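Side-chain contact in Rod shape-determining protein (MreC) (Helicobacter pylori, PDB 5LP5), which forms a complex with the penicillin-binding protein PBP2 in the core machinery of cell wall synthesis and so probably contributes to the rod shape of the cell: residues E217-T221 with Y222-V226. Sequence-based numbering, arbitrary orientation.
Sequences EDHYT and YKSAV
His219 lays its CB over one face of the Tyr222 ring, 3.8 Å from the ring centroid, at the turn of the beta hairpin formed by strands 209-218 and 223-228 in one of the antiparallel barrels of MreC. The tightly packed side carries Glu217, His219, Tyr222 and Ser224. Tyrosine suits the turn because its broad, flat face can take the CB methylene of His219, while the imidazole lies beside it: the two ring planes lie 26° apart but are slid so far that they barely overlap, with Tyr222 OH over the rim of the His219 face. Tyr222 reaches this place with CG between its backbone N and carbonyl carbon (chi1 71°), and its edge meets Thr221 OG1, 3.3 Å from Tyr222 CD2. Histidine adds a polar outer end: His219 NE2 donates to Glu217 OE1 at 2.9 Å, which accepts on its anti lone pair, although the oxygen sits 22° out of the ring plane. This bond restrains the imidazole and probably favours its protonated form. Small Ser224 fits beside that pair, its CB and OG against the imidazole, and its hydroxyl is hydrogen-bonded to Asp181 on strand 178-183.

The other face is looser. Asp218, exposed to solvent, brings OD1 within 3.7 Å of Lys223 CG, but Asp218 OD1 stays 6.4 Å from Lys223 NZ, which bonds instead to the carbonyls of Pro185 and Ala187. At the tip, Tyr220 and Thr221 pack against Pro225 and Asp149 of the PBP2 chain, placing the turn in the interface of the complex.

Backbone bonds set the frame: Glu217 and Ser224 form a hydrogen-bonded antiparallel pair, and closer to the turn His219 N donates to Tyr222 O over 2.9 Å.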
ATOM      1  N   GLU C 217      -0.391   0.671  17.744  1.00 38.77           N
ATOM      2  CA  GLU C 217       0.202  -0.607  17.333  1.00 41.62           C
ATOM      3  C   GLU C 217       0.447  -0.580  15.825  1.00 40.16           C
ATOM      4  O   GLU C 217      -0.401  -0.112  15.064  1.00 38.59           O
ATOM      5  CB  GLU C 217      -0.738  -1.782  17.644  1.00 45.08           C
ATOM      6  CG  GLU C 217      -1.296  -1.886  19.060  1.00 47.76           C
ATOM      7  CD  GLU C 217      -2.546  -2.795  19.141  1.00 50.35           C
ATOM      8  OE1 GLU C 217      -2.945  -3.455  18.166  1.00 51.59           O
ATOM      9  OE2 GLU C 217      -3.185  -2.878  20.200  1.00 51.47           O
ATOM     10  N   ASP C 218       1.599  -1.067  15.398  1.00 40.38           N
ATOM     11  CA  ASP C 218       1.853  -1.266  13.967  1.00 40.39           C
ATOM     12  C   ASP C 218       1.471  -2.696  13.582  1.00 37.09           C
ATOM     13  O   ASP C 218       1.966  -3.626  14.183  1.00 35.77           O
ATOM     14  CB  ASP C 218       3.330  -1.002  13.661  1.00 43.46           C
ATOM     15  CG  ASP C 218       3.619  -0.838  12.161  1.00 45.10           C
ATOM     16  OD1 ASP C 218       2.745  -0.331  11.397  1.00 45.12           O
ATOM     17  OD2 ASP C 218       4.733  -1.237  11.748  1.00 47.64           O
ATOM     18  N   HIS C 219       0.600  -2.846  12.593  1.00 33.92           N
ATOM     19  CA  HIS C 219       0.331  -4.159  12.006  1.00 33.81           C
ATOM     20  C   HIS C 219       0.741  -4.187  10.523  1.00 34.28           C
ATOM     21  O   HIS C 219       0.248  -4.994   9.731  1.00 35.26           O
ATOM     22  CB  HIS C 219      -1.139  -4.525  12.110  1.00 32.57           C
ATOM     23  CG  HIS C 219      -1.671  -4.564  13.509  1.00 32.21           C
ATOM     24  ND1 HIS C 219      -1.401  -5.587  14.394  1.00 32.75           N
ATOM     25  CD2 HIS C 219      -2.494  -3.710  14.163  1.00 31.15           C
ATOM     26  CE1 HIS C 219      -2.004  -5.341  15.544  1.00 31.26           C
ATOM     27  NE2 HIS C 219      -2.681  -4.212  15.428  1.00 30.22           N
ATOM     28  N   TYR C 220       1.657  -3.313  10.154  1.00 35.29           N
ATOM     29  CA  TYR C 220       2.301  -3.304   8.827  1.00 36.11           C
ATOM     30  C   TYR C 220       1.442  -2.789   7.659  1.00 35.10           C
ATOM     31  O   TYR C 220       1.815  -1.791   7.004  1.00 34.65           O
ATOM     32  CB  TYR C 220       2.876  -4.665   8.493  1.00 36.62           C
ATOM     33  CG  TYR C 220       3.632  -5.277   9.652  1.00 37.79           C
ATOM     34  CD1 TYR C 220       4.861  -4.779  10.048  1.00 38.65           C
ATOM     35  CD2 TYR C 220       3.089  -6.330  10.373  1.00 38.03           C
ATOM     36  CE1 TYR C 220       5.551  -5.344  11.110  1.00 39.45           C
ATOM     37  CE2 TYR C 220       3.769  -6.906  11.431  1.00 38.63           C
ATOM     38  CZ  TYR C 220       5.000  -6.413  11.793  1.00 39.49           C
ATOM     39  OH  TYR C 220       5.688  -6.995  12.836  1.00 41.22           O
ATOM     40  N   THR C 221       0.315  -3.449   7.394  1.00 34.45           N
ATOM     41  CA  THR C 221      -0.569  -2.988   6.307  1.00 35.15           C
ATOM     42  C   THR C 221      -1.541  -1.905   6.818  1.00 34.53           C
ATOM     43  O   THR C 221      -2.188  -1.195   6.048  1.00 33.28           O
ATOM     44  CB  THR C 221      -1.330  -4.133   5.609  1.00 35.81           C
ATOM     45  OG1 THR C 221      -2.558  -4.404   6.284  1.00 34.37           O
ATOM     46  CG2 THR C 221      -0.471  -5.408   5.558  1.00 37.84           C
ATOM     47  N   TYR C 222      -1.608  -1.781   8.132  1.00 34.58           N
ATOM     48  CA  TYR C 222      -2.434  -0.812   8.799  1.00 33.52           C
ATOM     49  C   TYR C 222      -1.938  -0.659  10.244  1.00 34.07           C
ATOM     50  O   TYR C 222      -1.102  -1.437  10.711  1.00 34.95           O
ATOM     51  CB  TYR C 222      -3.890  -1.286   8.768  1.00 32.19           C
ATOM     52  CG  TYR C 222      -4.186  -2.465   9.664  1.00 31.50           C
ATOM     53  CD1 TYR C 222      -4.765  -2.280  10.916  1.00 30.40           C
ATOM     54  CD2 TYR C 222      -3.887  -3.765   9.263  1.00 32.29           C
ATOM     55  CE1 TYR C 222      -5.060  -3.354  11.735  1.00 30.21           C
ATOM     56  CE2 TYR C 222      -4.179  -4.855  10.076  1.00 31.46           C
ATOM     57  CZ  TYR C 222      -4.748  -4.641  11.313  1.00 30.58           C
ATOM     58  OH  TYR C 222      -5.017  -5.711  12.118  1.00 30.45           O
ATOM     59  N   LYS C 223      -2.463   0.355  10.933  1.00 34.01           N
ATOM     60  CA  LYS C 223      -2.157   0.599  12.333  1.00 34.26           C
ATOM     61  C   LYS C 223      -3.428   0.641  13.124  1.00 31.35           C
ATOM     62  O   LYS C 223      -4.497   0.833  12.574  1.00 30.05           O
ATOM     63  CB  LYS C 223      -1.502   1.961  12.495  1.00 37.26           C
ATOM     64  CG  LYS C 223      -0.025   2.013  12.143  1.00 41.47           C
ATOM     65  CD  LYS C 223       0.561   3.412  12.374  1.00 44.10           C
ATOM     66  CE  LYS C 223      -0.138   4.497  11.553  1.00 44.97           C
ATOM     67  NZ  LYS C 223       0.713   5.698  11.374  1.00 46.48           N
ATOM     68  N   SER C 224      -3.285   0.486  14.435  1.00 29.89           N
ATOM     69  CA  SER C 224      -4.394   0.586  15.365  1.00 29.10           C
ATOM     70  C   SER C 224      -4.078   1.634  16.412  1.00 28.17           C
ATOM     71  O   SER C 224      -2.924   1.936  16.661  1.00 27.74           O
ATOM     72  CB  SER C 224      -4.618  -0.755  16.081  1.00 29.62           C
ATOM     73  OG  SER C 224      -5.160  -1.752  15.235  1.00 30.04           O
ATOM     74  N   ALA C 225      -5.119   2.158  17.038  1.00 27.34           N
ATOM     75  CA  ALA C 225      -4.968   3.118  18.107  1.00 26.92           C
ATOM     76  C   ALA C 225      -5.822   2.692  19.263  1.00 26.12           C
ATOM     77  O   ALA C 225      -7.028   2.516  19.125  1.00 26.09           O
ATOM     78  CB  ALA C 225      -5.388   4.510  17.648  1.00 27.16           C
ATOM     79  N   VAL C 226      -5.202   2.524  20.418  1.00 26.03           N
ATOM     80  CA  VAL C 226      -5.933   2.209  21.622  1.00 26.10           C
ATOM     81  C   VAL C 226      -6.339   3.505  22.264  1.00 25.18           C
ATOM     82  O   VAL C 226      -5.520   4.415  22.360  1.00 26.83           O
ATOM     83  CB  VAL C 226      -5.056   1.420  22.611  1.00 27.95           C
ATOM     84  CG1 VAL C 226      -5.852   1.083  23.874  1.00 27.62           C
ATOM     85  CG2 VAL C 226      -4.534   0.151  21.944  1.00 28.12           C
TER